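Local structure of xylosidase (Xanthomonas axonopodis pv. citri, 6XN2) at residues H251-E257 with Y272-T277; G266-L270 with Y282-P288; V297-V303 with I350-Y356. The protein probably hydrolyses xylose-containing oligosaccharides as a family 43 glycoside hydrolase, and holds beta-D-xylopyranose in its pocket. All blocks are in the same frame, centred on the assembly; numbering follows the deposited sequence.

All three contacts reach one propeller sheet. Interactions 1 and 2 lie at the two ends of strand 267-273: interaction 1, at the sugar pocket, is rich in side-chain hydrogen bonds and includes a salt bridge, whereas interaction 2 is a regular hairpin pairing with tyrosines packed on both sheet faces. Both are largely buried, although interaction 2 has exposed residues, Arg267 and Asp286, at its margin. Interaction 3 is only partly buried and joins the end of strand 292-299 to a late loop through a single backbone bridge, two side-chain hydroxyl bonds, apolar packing and a water. It touches interaction 2 where Tyr282 OH meets Ile350 N and Tyr269 packs on Ile350.

Interaction 1: residues H251-E257 with Y272-T277. With XYP (beta-D-xylopyranose), chain E.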
# COMPACT_ATOMS: atom_id res chain seq x y z
N HIS A 251 0.70 -0.15 -19.57
CA HIS A 251 -0.18 -0.09 -18.42
C HIS A 251 -0.53 -1.42 -17.75
O HIS A 251 -1.02 -1.44 -16.68
CB HIS A 251 -1.45 0.69 -18.71
CG HIS A 251 -1.23 2.10 -19.12
ND1 HIS A 251 -2.21 3.05 -19.08
CD2 HIS A 251 -0.13 2.73 -19.56
CE1 HIS A 251 -1.72 4.19 -19.49
NE2 HIS A 251 -0.46 4.02 -19.79
N ALA A 252 -0.27 -2.52 -18.42
CA ALA A 252 -0.46 -3.84 -17.90
C ALA A 252 0.54 -4.13 -16.81
O ALA A 252 0.23 -4.82 -15.91
CB ALA A 252 -0.30 -4.83 -19.00
N ARG A 253 1.73 -3.56 -16.90
CA ARG A 253 2.77 -3.82 -15.92
C ARG A 253 3.39 -2.64 -15.16
O ARG A 253 3.88 -2.82 -14.10
CB ARG A 253 3.89 -4.60 -16.58
CG ARG A 253 3.44 -5.81 -17.36
CD ARG A 253 4.59 -6.59 -17.91
NE ARG A 253 5.19 -5.91 -19.03
CZ ARG A 253 6.22 -6.36 -19.70
NH1 ARG A 253 6.76 -7.50 -19.38
NH2 ARG A 253 6.70 -5.67 -20.69
N ARG A 254 3.38 -1.45 -15.74
CA ARG A 254 4.06 -0.30 -15.11
C ARG A 254 3.40 0.10 -13.79
O ARG A 254 2.21 -0.03 -13.65
CB ARG A 254 4.19 0.88 -16.06
CG ARG A 254 2.88 1.57 -16.41
CD ARG A 254 2.47 2.62 -15.44
NE ARG A 254 1.22 3.22 -15.83
CZ ARG A 254 0.04 2.71 -15.55
NH1 ARG A 254 -0.04 1.58 -14.88
NH2 ARG A 254 -1.05 3.32 -15.93
N PHE A 255 4.21 0.60 -12.87
CA PHE A 255 3.78 1.05 -11.57
C PHE A 255 2.76 2.17 -11.57
O PHE A 255 2.89 3.09 -12.29
CB PHE A 255 5.01 1.45 -10.76
CG PHE A 255 4.69 2.13 -9.47
CD1 PHE A 255 4.41 1.41 -8.36
CD2 PHE A 255 4.66 3.49 -9.39
CE1 PHE A 255 4.10 2.01 -7.19
CE2 PHE A 255 4.36 4.10 -8.22
CZ PHE A 255 4.07 3.36 -7.11
N PHE A 256 1.72 2.06 -10.76
CA PHE A 256 0.71 3.08 -10.64
C PHE A 256 0.69 3.66 -9.24
O PHE A 256 0.84 4.82 -9.10
CB PHE A 256 -0.65 2.56 -10.97
CG PHE A 256 -1.72 3.61 -11.06
CD1 PHE A 256 -2.48 3.94 -9.98
CD2 PHE A 256 -2.02 4.19 -12.26
CE1 PHE A 256 -3.47 4.85 -10.07
CE2 PHE A 256 -3.02 5.10 -12.36
CZ PHE A 256 -3.75 5.43 -11.27
N GLU A 257 0.50 2.83 -8.23
CA GLU A 257 0.47 3.25 -6.84
C GLU A 257 0.66 2.10 -5.85
O GLU A 257 0.86 1.00 -6.23
CB GLU A 257 -0.82 4.00 -6.50
CG GLU A 257 -2.07 3.17 -6.40
CD GLU A 257 -3.36 3.97 -6.54
OE1 GLU A 257 -3.34 5.17 -6.48
OE2 GLU A 257 -4.42 3.38 -6.65
N TYR A 272 2.82 -4.02 -6.34
CA TYR A 272 2.15 -2.78 -6.52
C TYR A 272 0.91 -2.85 -7.39
O TYR A 272 0.70 -3.78 -8.07
CB TYR A 272 3.11 -1.85 -7.26
CG TYR A 272 3.64 -2.42 -8.54
CD1 TYR A 272 2.99 -2.24 -9.72
CD2 TYR A 272 4.78 -3.13 -8.55
CE1 TYR A 272 3.45 -2.75 -10.88
CE2 TYR A 272 5.26 -3.65 -9.71
CZ TYR A 272 4.59 -3.46 -10.88
OH TYR A 272 5.06 -3.97 -12.02
N SER A 273 0.13 -1.80 -7.37
CA SER A 273 -1.06 -1.71 -8.17
C SER A 273 -0.74 -1.12 -9.53
O SER A 273 0.10 -0.30 -9.62
CB SER A 273 -2.05 -0.84 -7.46
OG SER A 273 -3.04 -0.39 -8.31
N THR A 274 -1.42 -1.58 -10.55
CA THR A 274 -1.23 -1.08 -11.90
C THR A 274 -2.29 -0.08 -12.29
O THR A 274 -2.36 0.38 -13.38
CB THR A 274 -1.22 -2.16 -12.95
OG1 THR A 274 -2.47 -2.81 -12.96
CG2 THR A 274 -0.12 -3.13 -12.69
N GLY A 275 -3.12 0.25 -11.35
CA GLY A 275 -4.13 1.27 -11.55
C GLY A 275 -5.21 0.97 -12.58
O GLY A 275 -6.19 0.28 -12.27
N ASP A 276 -5.02 1.49 -13.78
CA ASP A 276 -6.02 1.34 -14.82
C ASP A 276 -6.20 -0.03 -15.42
O ASP A 276 -7.10 -0.22 -16.19
CB ASP A 276 -5.92 2.41 -15.90
CG ASP A 276 -4.63 2.37 -16.67
OD1 ASP A 276 -3.66 1.84 -16.16
OD2 ASP A 276 -4.63 2.89 -17.76
N THR A 277 -5.32 -0.95 -15.07
CA THR A 277 -5.44 -2.31 -15.50
C THR A 277 -5.79 -3.20 -14.31
O THR A 277 -5.83 -4.37 -14.42
CB THR A 277 -4.25 -2.82 -16.27
OG1 THR A 277 -3.08 -2.62 -15.52
CG2 THR A 277 -4.16 -2.08 -17.56
O1 XYP E . -5.75 6.23 -5.18
C1 XYP E . -6.03 5.52 -4.00
C2 XYP E . -4.84 5.64 -3.07
C3 XYP E . -5.17 5.28 -1.66
C4 XYP E . -6.43 5.98 -1.21
C5 XYP E . -7.54 5.65 -2.17
O2 XYP E . -3.75 4.81 -3.46
O3 XYP E . -4.05 5.76 -0.97
O4 XYP E . -6.82 5.52 0.04
O5 XYP E . -7.21 6.07 -3.47
O HOH W 1 -5.40 1.16 -7.63
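Glu257 and Ser273 form an antiparallel hydrogen-bonded pair at the pocket end of a blade sheet in the five-bladed beta-propeller of family 43, and the loops beyond them are joined by a buried, mostly polar contact. A classic beta bulge begins the pairing: Ser273 O accepts from Phe256 N at 3.1 Å and, weakly, from Glu257 N, while Ser273 N returns a bond to Glu257 O. With CG anti to the backbone N (chi1 -171°), the Phe256 ring is laid over Gly275, whose CA sits 3.5 Å from the ring centroid in a CH-pi contact; Trp189 meets Phe256 edge-to-face. The edge of the Phe255 ring is turned toward the face of Tyr272 in an offset edge-to-face pair, planes 62° apart. Tyr272 OH donates to Arg253 O at 2.7 Å, almost straight along its carbonyl. Farther into the loops, Asp276 is met by a guanidinium and an imidazole, one at each carboxylate oxygen. Arg254 NH2 forms a salt bridge with Asp276 OD1 (3.0 Å), coming from above the carboxylate plane, and His251 ND1 donates to the syn lone pair of Asp276 OD2 at 2.8 Å, within the imidazole plane. The bend of Arg254 at chi2 brings its guanidinium back to this site, where NH1 donates to Thr274 O; this bond and the one to Asp276 fix the group's rotation, and NH2 also lies over one face of His251. Thr277 OG1 donates to His251 O at 2.6 Å and accepts from Thr274 OG1. Ser273 OG takes the N-H of Gly275, closing an ST turn, and shares a water with Glu257 OE2. The Glu257 chain, extended beyond CG, brings its carboxylate to the bound xylose, which Asp50, Asp170 and Ala119 also hold: its O1 hydroxyl donates to Glu257 OE1 at 2.9 Å.

Interaction 2: residues G266-L270 with Y282-P288; sequences GRYYL and YATSDSP
Pro288 lies over the face of the Tyr268 ring although it comes after the strand has ended, because the chain turns back beside the tyrosine. Its CD is 3.8 Å from the Tyr268 ring centroid, 26° off the normal, a CH-pi contact, and the proline nitrogen sits above the ring centre. The turn is shaped by Ser285 OG, which accepts from Ser287 N at 3.1 Å as an ST turn and is also bonded to Pro291 O. Tyr268 OH is hydrogen-bonded to Asp176. The pairing itself is the antiparallel hairpin of strands 267-273 and 280-285 in a propeller blade: Tyr268 with Ser285 and Leu270 with Ala283 are hydrogen-bonded pairs, each exchanging two bonds, Tyr268 N to Ser285 O (2.8 Å) and Ser285 N to Tyr268 O (2.9 Å), then Leu270 N to Ala283 O and Ala283 N to Leu270 O (both 2.7 Å). Between them Tyr269 and Thr284 make a non-hydrogen-bonded pair on the other face. There the Thr284 methyl CG2, placed anti to its carbonyl carbon, rests on the Tyr269 ring 3.8 Å from the centroid. Tyr282 runs alongside Tyr269 and points the same way, its CD2 3.8 Å from Tyr269 CD2 at the ring edge. Both hydroxyls are held by the chain near interaction 3, that of Tyr269 by Gly348 O and that of Tyr282 by Ile350 N. On the opposite face Leu270 packs on Val236 and Ile238.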
# COMPACT_ATOMS: atom_id res chain seq x y z
N GLY A 266 15.80 -14.87 0.32
CA GLY A 266 16.94 -14.10 -0.10
C GLY A 266 16.73 -13.11 -1.20
O GLY A 266 17.67 -12.66 -1.76
N ARG A 267 15.48 -12.82 -1.49
CA ARG A 267 15.19 -11.84 -2.54
C ARG A 267 14.17 -10.84 -2.01
O ARG A 267 13.51 -11.13 -1.03
CB ARG A 267 14.62 -12.56 -3.76
CG ARG A 267 15.69 -13.06 -4.71
CD ARG A 267 15.41 -12.60 -6.11
NE ARG A 267 16.67 -12.75 -6.81
CZ ARG A 267 16.98 -12.14 -7.94
NH1 ARG A 267 16.12 -11.34 -8.54
NH2 ARG A 267 18.16 -12.36 -8.47
N TYR A 268 14.16 -9.68 -2.62
CA TYR A 268 13.18 -8.65 -2.30
C TYR A 268 12.06 -8.71 -3.32
O TYR A 268 12.31 -8.79 -4.52
CB TYR A 268 13.82 -7.26 -2.29
CG TYR A 268 14.84 -7.10 -1.19
CD1 TYR A 268 16.17 -7.44 -1.39
CD2 TYR A 268 14.46 -6.60 0.06
CE1 TYR A 268 17.10 -7.30 -0.37
CE2 TYR A 268 15.40 -6.45 1.08
CZ TYR A 268 16.71 -6.80 0.85
OH TYR A 268 17.63 -6.65 1.87
N TYR A 269 10.82 -8.69 -2.84
CA TYR A 269 9.65 -8.71 -3.70
C TYR A 269 8.96 -7.36 -3.65
O TYR A 269 8.44 -6.98 -2.61
CB TYR A 269 8.66 -9.80 -3.27
CG TYR A 269 9.10 -11.23 -3.50
CD1 TYR A 269 10.10 -11.81 -2.73
CD2 TYR A 269 8.49 -12.02 -4.47
CE1 TYR A 269 10.50 -13.12 -2.93
CE2 TYR A 269 8.87 -13.33 -4.67
CZ TYR A 269 9.88 -13.88 -3.91
OH TYR A 269 10.27 -15.18 -4.11
N LEU A 270 9.00 -6.63 -4.76
CA LEU A 270 8.25 -5.39 -4.87
C LEU A 270 6.91 -5.68 -5.53
O LEU A 270 6.87 -6.19 -6.64
CB LEU A 270 9.01 -4.35 -5.71
CG LEU A 270 8.19 -3.12 -6.10
CD1 LEU A 270 7.90 -2.30 -4.85
CD2 LEU A 270 8.93 -2.30 -7.14
N TYR A 282 3.95 -7.99 -9.29
CA TYR A 282 5.14 -8.01 -8.47
C TYR A 282 6.39 -8.19 -9.31
O TYR A 282 6.34 -8.66 -10.46
CB TYR A 282 5.05 -9.10 -7.38
CG TYR A 282 5.27 -10.52 -7.86
CD1 TYR A 282 4.30 -11.18 -8.61
CD2 TYR A 282 6.43 -11.20 -7.53
CE1 TYR A 282 4.50 -12.48 -9.04
CE2 TYR A 282 6.64 -12.50 -7.96
CZ TYR A 282 5.67 -13.13 -8.71
OH TYR A 282 5.86 -14.43 -9.14
N ALA A 283 7.50 -7.78 -8.73
CA ALA A 283 8.82 -7.85 -9.34
C ALA A 283 9.83 -8.20 -8.25
O ALA A 283 9.57 -7.98 -7.07
CB ALA A 283 9.18 -6.54 -10.01
N THR A 284 10.97 -8.74 -8.66
CA THR A 284 11.97 -9.16 -7.66
C THR A 284 13.35 -8.54 -7.88
O THR A 284 13.65 -8.19 -8.97
CB THR A 284 12.08 -10.67 -7.56
OG1 THR A 284 12.36 -11.12 -8.88
CG2 THR A 284 10.81 -11.32 -7.08
N SER A 285 14.12 -8.44 -6.80
CA SER A 285 15.49 -7.90 -6.81
C SER A 285 16.33 -8.53 -5.69
O SER A 285 15.78 -9.16 -4.83
CB SER A 285 15.49 -6.44 -6.65
OG SER A 285 16.80 -5.95 -6.78
N ASP A 286 17.64 -8.37 -5.77
CA ASP A 286 18.51 -8.88 -4.69
C ASP A 286 18.82 -7.69 -3.79
O ASP A 286 19.54 -7.86 -2.84
CB ASP A 286 19.74 -9.60 -5.24
CG ASP A 286 20.63 -8.71 -6.09
OD1 ASP A 286 20.25 -7.57 -6.30
OD2 ASP A 286 21.69 -9.17 -6.52
N SER A 287 18.26 -6.53 -4.12
CA SER A 287 18.47 -5.31 -3.35
C SER A 287 17.16 -4.58 -3.05
O SER A 287 16.27 -4.55 -3.89
CB SER A 287 19.41 -4.36 -4.10
OG SER A 287 19.41 -3.08 -3.49
N PRO A 288 17.06 -3.97 -1.85
CA PRO A 288 15.88 -3.16 -1.53
C PRO A 288 15.72 -1.98 -2.47
O PRO A 288 14.61 -1.47 -2.65
CB PRO A 288 16.15 -2.69 -0.10
CG PRO A 288 17.62 -2.79 0.07
CD PRO A 288 18.05 -3.96 -0.76

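Interaction 3: residues V297-V303 with I350-Y356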
# COMPACT_ATOMS: atom_id res chain seq x y z
N VAL A 297 1.42 -11.16 -12.37
CA VAL A 297 0.27 -10.67 -11.66
C VAL A 297 0.07 -11.45 -10.39
O VAL A 297 0.04 -12.64 -10.39
CB VAL A 297 -0.99 -10.80 -12.51
CG1 VAL A 297 -2.21 -10.37 -11.76
CG2 VAL A 297 -0.88 -10.04 -13.79
N LEU A 298 -0.12 -10.74 -9.31
CA LEU A 298 -0.26 -11.33 -7.99
C LEU A 298 -1.73 -11.37 -7.57
O LEU A 298 -2.19 -12.34 -6.97
CB LEU A 298 0.59 -10.53 -7.01
CG LEU A 298 0.80 -10.99 -5.59
CD1 LEU A 298 2.19 -10.57 -5.18
CD2 LEU A 298 -0.23 -10.35 -4.69
N LEU A 299 -2.46 -10.36 -7.95
CA LEU A 299 -3.86 -10.30 -7.68
C LEU A 299 -4.60 -9.89 -8.92
O LEU A 299 -4.33 -8.88 -9.46
CB LEU A 299 -4.19 -9.35 -6.53
CG LEU A 299 -5.64 -9.21 -6.07
CD1 LEU A 299 -6.20 -10.48 -5.49
CD2 LEU A 299 -5.81 -8.08 -5.08
N ALA A 300 -5.66 -10.59 -9.24
CA ALA A 300 -6.51 -10.21 -10.35
C ALA A 300 -7.44 -9.07 -9.94
O ALA A 300 -7.57 -8.73 -8.80
CB ALA A 300 -7.31 -11.38 -10.82
N PRO A 301 -8.11 -8.49 -10.91
CA PRO A 301 -8.96 -7.35 -10.61
C PRO A 301 -10.02 -7.54 -9.57
O PRO A 301 -10.66 -8.53 -9.55
CB PRO A 301 -9.56 -7.01 -11.96
CG PRO A 301 -8.59 -7.49 -12.94
CD PRO A 301 -8.01 -8.72 -12.35
N VAL A 302 -10.17 -6.55 -8.72
CA VAL A 302 -11.19 -6.56 -7.68
C VAL A 302 -12.36 -5.65 -8.06
O VAL A 302 -12.23 -4.83 -8.97
CB VAL A 302 -10.61 -6.10 -6.33
CG1 VAL A 302 -9.58 -7.10 -5.81
CG2 VAL A 302 -9.99 -4.71 -6.47
N VAL A 303 -13.46 -5.76 -7.34
CA VAL A 303 -14.61 -4.91 -7.53
C VAL A 303 -14.25 -3.54 -6.99
O VAL A 303 -13.70 -3.43 -5.94
CB VAL A 303 -15.86 -5.46 -6.83
CG1 VAL A 303 -16.95 -4.44 -6.74
CG2 VAL A 303 -16.37 -6.68 -7.54
N ILE A 350 5.09 -16.28 -7.34
CA ILE A 350 3.86 -16.22 -6.59
C ILE A 350 2.68 -16.35 -7.51
O ILE A 350 2.51 -15.57 -8.39
CB ILE A 350 3.73 -14.93 -5.80
CG1 ILE A 350 4.92 -14.73 -4.90
CG2 ILE A 350 2.49 -14.95 -4.96
CD1 ILE A 350 4.93 -13.42 -4.18
N ALA A 351 1.86 -17.34 -7.27
CA ALA A 351 0.71 -17.59 -8.08
C ALA A 351 -0.36 -16.54 -7.98
O ALA A 351 -0.59 -16.00 -6.95
CB ALA A 351 0.15 -18.94 -7.71
N THR A 352 -1.01 -16.27 -9.07
CA THR A 352 -2.04 -15.29 -9.08
C THR A 352 -3.21 -15.66 -8.18
O THR A 352 -3.69 -16.76 -8.18
CB THR A 352 -2.56 -15.05 -10.51
OG1 THR A 352 -1.48 -14.77 -11.36
CG2 THR A 352 -3.46 -13.94 -10.56
N ILE A 353 -3.66 -14.70 -7.41
CA ILE A 353 -4.81 -14.90 -6.57
C ILE A 353 -6.01 -14.30 -7.29
O ILE A 353 -5.95 -13.22 -7.74
CB ILE A 353 -4.61 -14.22 -5.22
CG1 ILE A 353 -3.37 -14.78 -4.55
CG2 ILE A 353 -5.82 -14.40 -4.35
CD1 ILE A 353 -3.14 -14.29 -3.16
N TYR A 354 -7.09 -15.06 -7.41
CA TYR A 354 -8.29 -14.62 -8.08
C TYR A 354 -9.30 -14.42 -6.98
O TYR A 354 -9.77 -15.35 -6.44
CB TYR A 354 -8.71 -15.66 -9.11
CG TYR A 354 -7.77 -15.75 -10.28
CD1 TYR A 354 -6.70 -16.56 -10.24
CD2 TYR A 354 -7.93 -14.98 -11.39
CE1 TYR A 354 -5.81 -16.62 -11.29
CE2 TYR A 354 -7.05 -15.04 -12.43
CZ TYR A 354 -5.99 -15.86 -12.36
OH TYR A 354 -5.11 -15.95 -13.38
N PRO A 355 -9.65 -13.18 -6.71
CA PRO A 355 -10.47 -12.81 -5.54
C PRO A 355 -11.93 -13.27 -5.61
O PRO A 355 -12.60 -13.24 -4.59
CB PRO A 355 -10.38 -11.28 -5.52
CG PRO A 355 -10.05 -10.89 -6.93
CD PRO A 355 -9.20 -12.00 -7.46
N TYR A 356 -12.41 -13.67 -6.79
CA TYR A 356 -13.78 -14.17 -6.91
C TYR A 356 -13.76 -15.53 -7.59
O TYR A 356 -14.78 -15.99 -8.09
CB TYR A 356 -14.65 -13.17 -7.68
CG TYR A 356 -14.39 -11.77 -7.17
CD1 TYR A 356 -14.87 -11.37 -5.93
CD2 TYR A 356 -13.61 -10.88 -7.89
CE1 TYR A 356 -14.61 -10.11 -5.43
CE2 TYR A 356 -13.33 -9.62 -7.40
CZ TYR A 356 -13.84 -9.24 -6.17
OH TYR A 356 -13.56 -7.99 -5.67
O HOH W 2 1.96 -14.53 -10.93
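Leu299 and Ile353 form a single backbone bridge between two segments that run in nearly the same direction, 21° apart. Ile353 is bonded on both sides: its N donates to Leu298 O at 2.8 Å, approaching from above the carbonyl plane, and its O accepts from Ala300 N at 3.0 Å, nearly in line with the C=O bond. One step back, Val297 O is gripped twice, by Thr352 OG1 at 2.8 Å and by a water that donates to it and also to Ile350 O. The threonine hydroxyl gets there because OG1 stands anti to its own carbonyl carbon (chi1 -52°), while its CG2 is beside Val297 CG1. The remaining side chains are mainly apolar. The CD1 methyls of the obliquely crossing Leu298 and Ile350 are 4.1 Å apart, and Leu299 CD1 touches both Ile353 CB and Pro355 CD. Ala300 CB is turned into the contact, 3.7 Å from Tyr354 CD2, and also touches Pro355, whose CG in turn lies 4.0 Å from Val302 CG1. Tyr356 crosses the valines at about a right angle; its OH accepts the N-H of Val303 at 2.8 Å in a nearly straight bond (167°) and is also bonded to Asp324, so two bonds hold this hydroxyl. The Tyr356 ring presents an edge to Val302 CA and a face to its neighbour Pro355. The contact ties the end of strand 292-299, which lies between strands 234-239 and 280-285, to the loop after strand 336-342. Leu298 and Leu299 form a classic beta bulge opposite Ile280 of strand 280-285, Leu320 of strand 317-324 touches Leu298, Leu299 and Ile353, and Leu33 of the N-terminal helix 29-36 packs on Val303 and Tyr356.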